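Local coordinates for protein short chain dehydrogenase (PDB 3G1T) that probably catalyses a nucleotide-dependent oxidation or reduction, as a Rossmann-fold member of the short-chain dehydrogenase family, at residues 93-98 / 135-140; 146-151 / 189-194. All coordinates share one frame; numbering follows the deposited sequence.

Contact 1: 93-98 / 135-140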
ATOM      1  N   PRO A  93       0.241  32.044  -6.948  1.00 21.63           N
ATOM      2  CA  PRO A  93      -1.209  31.991  -6.696  1.00 21.22           C
ATOM      3  C   PRO A  93      -1.860  30.606  -6.826  1.00 20.92           C
ATOM      4  O   PRO A  93      -3.048  30.435  -6.577  1.00 19.08           O
ATOM      5  CB  PRO A  93      -1.775  32.910  -7.780  1.00 23.42           C
ATOM      6  CG  PRO A  93      -0.781  32.694  -9.015  1.00 18.78           C
ATOM      7  CD  PRO A  93       0.543  32.743  -8.223  1.00 21.91           C
ATOM      8  N   ARG A  94      -1.083  29.620  -7.257  1.00 19.85           N
ATOM      9  CA  ARG A  94      -1.651  28.343  -7.625  1.00 17.12           C
ATOM     10  C   ARG A  94      -0.468  27.346  -7.821  1.00 15.70           C
ATOM     11  O   ARG A  94       0.714  27.718  -7.922  1.00 15.77           O
ATOM     12  CB  ARG A  94      -2.415  28.438  -8.951  1.00 17.14           C
ATOM     13  CG  ARG A  94      -1.500  28.722 -10.185  1.00 16.59           C
ATOM     14  CD  ARG A  94      -2.325  28.897 -11.480  1.00 19.41           C
ATOM     15  NE  ARG A  94      -1.330  29.230 -12.522  1.00 17.25           N
ATOM     16  CZ  ARG A  94      -0.965  30.471 -12.847  1.00 22.23           C
ATOM     17  NH1 ARG A  94      -1.485  31.564 -12.220  1.00 18.37           N
ATOM     18  NH2 ARG A  94       0.006  30.642 -13.736  1.00 18.16           N
ATOM     19  N   LEU A  95      -0.809  26.068  -7.779  1.00 14.26           N
ATOM     20  CA  LEU A  95       0.026  25.085  -8.442  1.00 15.19           C
ATOM     21  C   LEU A  95      -0.781  24.539  -9.620  1.00 15.64           C
ATOM     22  O   LEU A  95      -1.896  23.943  -9.431  1.00 16.13           O
ATOM     23  CB  LEU A  95       0.390  23.916  -7.545  1.00 16.71           C
ATOM     24  CG  LEU A  95       1.428  24.259  -6.450  1.00 15.94           C
ATOM     25  CD1 LEU A  95       1.578  23.160  -5.389  1.00 16.00           C
ATOM     26  CD2 LEU A  95       2.828  24.434  -7.175  1.00 18.89           C
ATOM     27  N   ASP A  96      -0.168  24.541 -10.775  1.00 14.24           N
ATOM     28  CA  ASP A  96      -0.713  23.820 -11.912  1.00 13.59           C
ATOM     29  C   ASP A  96      -0.366  22.333 -11.993  1.00 15.41           C
ATOM     30  O   ASP A  96      -1.045  21.599 -12.690  1.00 14.75           O
ATOM     31  CB  ASP A  96      -0.293  24.552 -13.214  1.00 13.52           C
ATOM     32  CG  ASP A  96      -0.934  25.950 -13.288  1.00 19.19           C
ATOM     33  OD1 ASP A  96      -2.177  26.097 -13.236  1.00 15.42           O
ATOM     34  OD2 ASP A  96      -0.181  26.937 -13.253  1.00 15.88           O
ATOM     35  N   GLY A  97       0.697  21.913 -11.285  1.00 16.86           N
ATOM     36  CA  GLY A  97       1.063  20.491 -11.361  1.00 15.83           C
ATOM     37  C   GLY A  97       1.920  20.197 -10.163  1.00 13.78           C
ATOM     38  O   GLY A  97       2.601  21.072  -9.611  1.00 14.58           O
ATOM     39  N   VAL A  98       1.880  18.912  -9.828  1.00 15.37           N
ATOM     40  CA  VAL A  98       2.758  18.257  -8.790  1.00 15.35           C
ATOM     41  C   VAL A  98       3.140  16.926  -9.339  1.00 16.09           C
ATOM     42  O   VAL A  98       2.273  16.079  -9.668  1.00 16.16           O
ATOM     43  CB  VAL A  98       2.006  18.105  -7.455  1.00 15.91           C
ATOM     44  CG1 VAL A  98       2.865  17.312  -6.476  1.00 16.23           C
ATOM     45  CG2 VAL A  98       1.753  19.502  -6.839  1.00 16.30           C
ATOM     46  N   GLN A 135      -1.487  16.246   0.551  1.00 18.58           N
ATOM     47  CA  GLN A 135      -2.623  16.858   1.256  1.00 16.80           C
ATOM     48  C   GLN A 135      -2.385  18.326   1.467  1.00 15.30           C
ATOM     49  O   GLN A 135      -3.334  19.158   1.365  1.00 15.29           O
ATOM     50  CB  GLN A 135      -2.858  16.121   2.536  1.00 18.82           C
ATOM     51  CG  GLN A 135      -3.794  16.836   3.515  1.00 19.80           C
ATOM     52  CD  GLN A 135      -3.983  16.015   4.763  1.00 18.97           C
ATOM     53  OE1 GLN A 135      -3.128  15.993   5.652  1.00 21.25           O
ATOM     54  NE2 GLN A 135      -5.124  15.312   4.831  1.00 19.28           N
ATOM     55  N   ALA A 136      -1.138  18.685   1.807  1.00 17.07           N
ATOM     56  CA  ALA A 136      -0.822  20.094   2.074  1.00 17.18           C
ATOM     57  C   ALA A 136      -0.911  21.014   0.847  1.00 17.97           C
ATOM     58  O   ALA A 136      -1.047  22.241   1.042  1.00 18.35           O
ATOM     59  CB  ALA A 136       0.553  20.189   2.637  1.00 18.09           C
ATOM     60  N   LEU A 137      -0.710  20.434  -0.362  1.00 17.30           N
ATOM     61  CA  LEU A 137      -0.748  21.099  -1.667  1.00 16.16           C
ATOM     62  C   LEU A 137      -2.083  21.037  -2.404  1.00 16.87           C
ATOM     63  O   LEU A 137      -2.243  21.707  -3.430  1.00 17.47           O
ATOM     64  CB  LEU A 137       0.353  20.491  -2.573  1.00 17.27           C
ATOM     65  CG  LEU A 137       1.741  20.587  -1.883  1.00 15.99           C
ATOM     66  CD1 LEU A 137       2.716  19.829  -2.784  1.00 16.31           C
ATOM     67  CD2 LEU A 137       2.144  22.053  -1.847  1.00 16.93           C
ATOM     68  N   LEU A 138      -3.080  20.330  -1.855  1.00 16.01           N
ATOM     69  CA  LEU A 138      -4.387  20.257  -2.588  1.00 15.45           C
ATOM     70  C   LEU A 138      -5.075  21.626  -2.763  1.00 17.27           C
ATOM     71  O   LEU A 138      -5.594  21.926  -3.848  1.00 16.54           O
ATOM     72  CB  LEU A 138      -5.354  19.301  -1.898  1.00 14.90           C
ATOM     73  CG  LEU A 138      -5.015  17.811  -2.148  1.00 17.50           C
ATOM     74  CD1 LEU A 138      -5.870  16.931  -1.199  1.00 15.41           C
ATOM     75  CD2 LEU A 138      -5.101  17.377  -3.565  1.00 15.45           C
ATOM     76  N   PRO A 139      -5.048  22.510  -1.709  1.00 17.44           N
ATOM     77  CA  PRO A 139      -5.680  23.821  -1.978  1.00 17.18           C
ATOM     78  C   PRO A 139      -5.045  24.624  -3.148  1.00 17.64           C
ATOM     79  O   PRO A 139      -5.774  25.145  -3.993  1.00 17.21           O
ATOM     80  CB  PRO A 139      -5.508  24.580  -0.653  1.00 19.17           C
ATOM     81  CG  PRO A 139      -5.541  23.469   0.386  1.00 17.95           C
ATOM     82  CD  PRO A 139      -4.574  22.426  -0.323  1.00 16.39           C
ATOM     83  N   LEU A 140      -3.714  24.579  -3.269  1.00 14.59           N
ATOM     84  CA  LEU A 140      -3.031  25.284  -4.323  1.00 14.46           C
ATOM     85  C   LEU A 140      -3.298  24.640  -5.652  1.00 13.69           C
ATOM     86  O   LEU A 140      -3.466  25.346  -6.635  1.00 13.92           O
ATOM     87  CB  LEU A 140      -1.523  25.268  -4.091  1.00 16.07           C
ATOM     88  CG  LEU A 140      -1.019  26.402  -3.174  1.00 19.05           C
ATOM     89  CD1 LEU A 140       0.360  26.091  -2.565  1.00 17.55           C
ATOM     90  CD2 LEU A 140      -0.921  27.781  -3.907  1.00 17.36           C
TER
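Leu-95 N donates a nearly straight hydrogen bond of 3.0 Å to Leu-140 O near the C-terminal end of helix 116-142, and the nearest CA atoms of the two segments, those of Arg-94 and Leu-140, are 4.7 Å apart. The N-H comes from above the carbonyl plane, about 70° out of it, and so does not follow a lone pair. The side chain of Leu-95 lies at a slant across those of Leu-137 and Leu-140. Its CG lies 3.9 Å from Leu-140 CB, and its CD1 reaches Leu-137 CD2 at 3.8 Å. The first torsion of Leu-137 (chi1 -55°) puts its branch beside the backbone N, from where CD2 meets Leu-95 and CD1 lies 4.2 Å from Val-98 CG2. Leu-140 CD2 rests against the backbone of Arg-94, 3.8 Å from its CA.

This is the packing of a helix on the parallel sheet of a Rossmann fold, at the lead-in to strand 97-99. Helix 78-91 adds to the apolar layer, with Ala-85 against Leu-137 and Ile-88 against Leu-140. The charged groups of the loop pair with each other and with residues beyond the helix. Arg-94 NE forms a salt bridge of 2.7 Å with Asp-96 OD2, on the syn lone pair and close to the guanidinium plane. Asp-96 OD2 also accepts from Ile-16 N, and its OD1 is hydrogen-bonded to Ser-144 OG, so both carboxylate oxygens are held.

Contact 2: 146-151 / 189-194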
ATOM      1  N   ALA A 146      -6.741  23.810 -14.563  1.00 17.82           N
ATOM      2  CA  ALA A 146      -6.708  22.405 -14.920  1.00 16.49           C
ATOM      3  C   ALA A 146      -5.477  21.745 -14.236  1.00 15.86           C
ATOM      4  O   ALA A 146      -4.465  21.432 -14.874  1.00 18.69           O
ATOM      5  CB  ALA A 146      -6.666  22.258 -16.445  1.00 19.77           C
ATOM      6  N   GLY A 147      -5.596  21.514 -12.945  1.00 14.49           N
ATOM      7  CA  GLY A 147      -4.434  21.043 -12.123  1.00 15.03           C
ATOM      8  C   GLY A 147      -4.142  19.582 -12.459  1.00 14.74           C
ATOM      9  O   GLY A 147      -5.030  18.803 -12.851  1.00 13.80           O
ATOM     10  N   SER A 148      -2.868  19.189 -12.326  1.00 13.83           N
ATOM     11  CA  SER A 148      -2.497  17.753 -12.681  1.00 14.10           C
ATOM     12  C   SER A 148      -1.515  17.237 -11.587  1.00 15.53           C
ATOM     13  O   SER A 148      -0.479  17.856 -11.338  1.00 14.34           O
ATOM     14  CB  SER A 148      -1.827  17.680 -14.055  1.00 15.65           C
ATOM     15  OG  SER A 148      -1.437  16.323 -14.361  1.00 17.27           O
ATOM     16  N   LEU A 149      -1.912  16.177 -10.909  1.00 13.69           N
ATOM     17  CA  LEU A 149      -1.130  15.570  -9.782  1.00 13.42           C
ATOM     18  C   LEU A 149      -0.721  14.162 -10.324  1.00 16.44           C
ATOM     19  O   LEU A 149      -1.552  13.376 -10.849  1.00 13.73           O
ATOM     20  CB  LEU A 149      -2.074  15.428  -8.575  1.00 13.29           C
ATOM     21  CG  LEU A 149      -1.582  14.585  -7.367  1.00 15.06           C
ATOM     22  CD1 LEU A 149      -0.358  15.281  -6.782  1.00 14.36           C
ATOM     23  CD2 LEU A 149      -2.665  14.574  -6.339  1.00 15.32           C
ATOM     24  N   VAL A 150       0.580  13.901 -10.282  1.00 16.99           N
ATOM     25  CA  VAL A 150       1.097  12.708 -10.896  1.00 15.34           C
ATOM     26  C   VAL A 150       1.902  11.980  -9.832  1.00 15.90           C
ATOM     27  O   VAL A 150       2.754  12.606  -9.169  1.00 15.24           O
ATOM     28  CB  VAL A 150       2.020  13.048 -12.123  1.00 14.79           C
ATOM     29  CG1 VAL A 150       2.682  11.700 -12.638  1.00 14.32           C
ATOM     30  CG2 VAL A 150       1.099  13.718 -13.247  1.00 14.76           C
ATOM     31  N   PHE A 151       1.646  10.678  -9.687  1.00 15.87           N
ATOM     32  CA  PHE A 151       2.473   9.807  -8.815  1.00 15.89           C
ATOM     33  C   PHE A 151       3.350   8.905  -9.655  1.00 13.45           C
ATOM     34  O   PHE A 151       3.057   8.616 -10.798  1.00 16.55           O
ATOM     35  CB  PHE A 151       1.593   8.943  -7.897  1.00 14.26           C
ATOM     36  CG  PHE A 151       0.759   9.743  -6.905  1.00 16.25           C
ATOM     37  CD1 PHE A 151       1.277  10.147  -5.671  1.00 15.43           C
ATOM     38  CD2 PHE A 151      -0.566  10.128  -7.265  1.00 15.02           C
ATOM     39  CE1 PHE A 151       0.496  10.883  -4.694  1.00 16.83           C
ATOM     40  CE2 PHE A 151      -1.342  10.876  -6.313  1.00 13.28           C
ATOM     41  CZ  PHE A 151      -0.863  11.255  -5.086  1.00 15.40           C
ATOM     42  N   SER A 189     -11.585  20.306 -11.190  1.00 15.84           N
ATOM     43  CA  SER A 189     -10.575  20.856 -12.117  1.00 17.16           C
ATOM     44  C   SER A 189      -9.229  20.120 -11.992  1.00 15.71           C
ATOM     45  O   SER A 189      -8.340  20.319 -12.835  1.00 16.01           O
ATOM     46  CB  SER A 189     -10.334  22.331 -11.808  1.00 18.18           C
ATOM     47  OG  SER A 189      -9.839  22.510 -10.485  1.00 19.63           O
ATOM     48  N   LEU A 190      -9.161  19.206 -11.028  1.00 13.69           N
ATOM     49  CA  LEU A 190      -7.905  18.435 -10.728  1.00 13.08           C
ATOM     50  C   LEU A 190      -7.979  17.032 -11.239  1.00 13.62           C
ATOM     51  O   LEU A 190      -8.835  16.253 -10.808  1.00 15.68           O
ATOM     52  CB  LEU A 190      -7.695  18.360  -9.202  1.00 15.91           C
ATOM     53  CG  LEU A 190      -6.411  17.677  -8.662  1.00 16.32           C
ATOM     54  CD1 LEU A 190      -4.955  18.113  -9.284  1.00 15.31           C
ATOM     55  CD2 LEU A 190      -6.471  17.789  -7.071  1.00 16.18           C
ATOM     56  N   ARG A 191      -7.017  16.656 -12.124  1.00 13.88           N
ATOM     57  CA  ARG A 191      -6.879  15.291 -12.536  1.00 14.47           C
ATOM     58  C   ARG A 191      -5.673  14.622 -11.866  1.00 16.14           C
ATOM     59  O   ARG A 191      -4.700  15.325 -11.424  1.00 14.36           O
ATOM     60  CB  ARG A 191      -6.761  15.187 -14.032  1.00 15.48           C
ATOM     61  CG  ARG A 191      -5.516  15.867 -14.598  1.00 18.04           C
ATOM     62  CD  ARG A 191      -5.623  15.936 -16.116  1.00 15.13           C
ATOM     63  NE  ARG A 191      -4.436  16.560 -16.799  1.00 14.79           N
ATOM     64  CZ  ARG A 191      -4.187  17.864 -16.855  1.00 16.37           C
ATOM     65  NH1 ARG A 191      -3.086  18.324 -17.516  1.00 15.65           N
ATOM     66  NH2 ARG A 191      -5.000  18.732 -16.275  1.00 16.37           N
ATOM     67  N   VAL A 192      -5.792  13.309 -11.697  1.00 15.14           N
ATOM     68  CA  VAL A 192      -4.752  12.605 -10.804  1.00 15.77           C
ATOM     69  C   VAL A 192      -4.416  11.314 -11.471  1.00 15.97           C
ATOM     70  O   VAL A 192      -5.318  10.522 -11.720  1.00 16.03           O
ATOM     71  CB  VAL A 192      -5.355  12.270  -9.394  1.00 16.56           C
ATOM     72  CG1 VAL A 192      -4.279  11.738  -8.435  1.00 17.37           C
ATOM     73  CG2 VAL A 192      -6.113  13.500  -8.827  1.00 16.39           C
ATOM     74  N   ASN A 193      -3.125  10.996 -11.654  1.00 15.05           N
ATOM     75  CA  ASN A 193      -2.812   9.787 -12.445  1.00 12.66           C
ATOM     76  C   ASN A 193      -1.459   9.274 -12.025  1.00 13.75           C
ATOM     77  O   ASN A 193      -0.797   9.965 -11.275  1.00 14.33           O
ATOM     78  CB  ASN A 193      -2.679  10.155 -13.913  1.00 13.82           C
ATOM     79  CG  ASN A 193      -4.010  10.525 -14.524  1.00 14.91           C
ATOM     80  OD1 ASN A 193      -4.833   9.639 -14.794  1.00 15.97           O
ATOM     81  ND2 ASN A 193      -4.231  11.840 -14.759  1.00 13.08           N
ATOM     82  N   CYS A 194      -1.148   8.044 -12.402  1.00 14.14           N
ATOM     83  CA  CYS A 194       0.253   7.553 -12.191  1.00 14.74           C
ATOM     84  C   CYS A 194       1.062   7.384 -13.463  1.00 16.38           C
ATOM     85  O   CYS A 194       0.483   7.110 -14.545  1.00 16.08           O
ATOM     86  CB  CYS A 194       0.191   6.170 -11.549  1.00 14.74           C
ATOM     87  SG  CYS A 194      -0.177   6.215  -9.743  1.00 17.21           S
TER
HETATM   88  O   HOH W   1      -7.307  22.565 -10.522  1.00 22.95           O
HETATM   89  O   HOH W   2      -2.496  13.765 -13.526  1.00 13.61           O
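Gly-147 to Phe-151 run parallel to Leu-190 to Cys-194, with the strand axes 4.7 Å apart at closest approach and 19° between their directions. The regular part of the ladder runs from Arg-191 N to Gly-147 O, then Leu-149 N to Arg-191 O, Asn-193 N to Leu-149 O and Phe-151 N to Asn-193 O. On the face of Leu-149 and Phe-151 the packing is close and apolar. Val-192 CG1 touches both, 3.9 Å from Leu-149 CD2 and 3.7 Å from Phe-151 CE2, meeting the ring at its edge. Thr-134 of helix 116-142 and Leu-181 of helix 165-185 help to cover this face.

The other face is more polar. Arg-191 is extended from CG to NE and lays its guanidinium over Ser-148 CB, 3.6 Å from the plane. Its NH2 gives a bent bond of 3.1 Å to Ala-146 O, and its NE is held by Ser-235 OG. One water joins Ser-148 OG, Leu-149 O and Asn-193 ND2. Ser-148 OG is also bonded to Leu-230 O, and Asn-193 OD1 to Met-241 N.

The starting end is looser. Gly-147 N makes a weak, bent bond to Ser-189 O, and a second water also takes Gly-147 N at 3.1 Å. Helix 165-185 connects these neighbouring strands, completing a beta-alpha-beta crossover of the Rossmann fold.

From the N terminus, contact 1 comes first. It closes a loop from 93-98 through most of helix 116-142, whose later turns fold back beside the lead-in to strand 97-99. A short turn then leads into strand 147-152. Contact 2 closes the next loop, through helix 165-185 to strand 190-196. The loops follow in series and do not cross. In the sheet, however, the contacts are neighbours. Val-98 probably bonds through its backbone to Ser-148 and Val-150, and its side chain packs on Leu-149. Leu-138 of the helix touches Leu-190. Together they tie three consecutive parallel strands to helix 116-142.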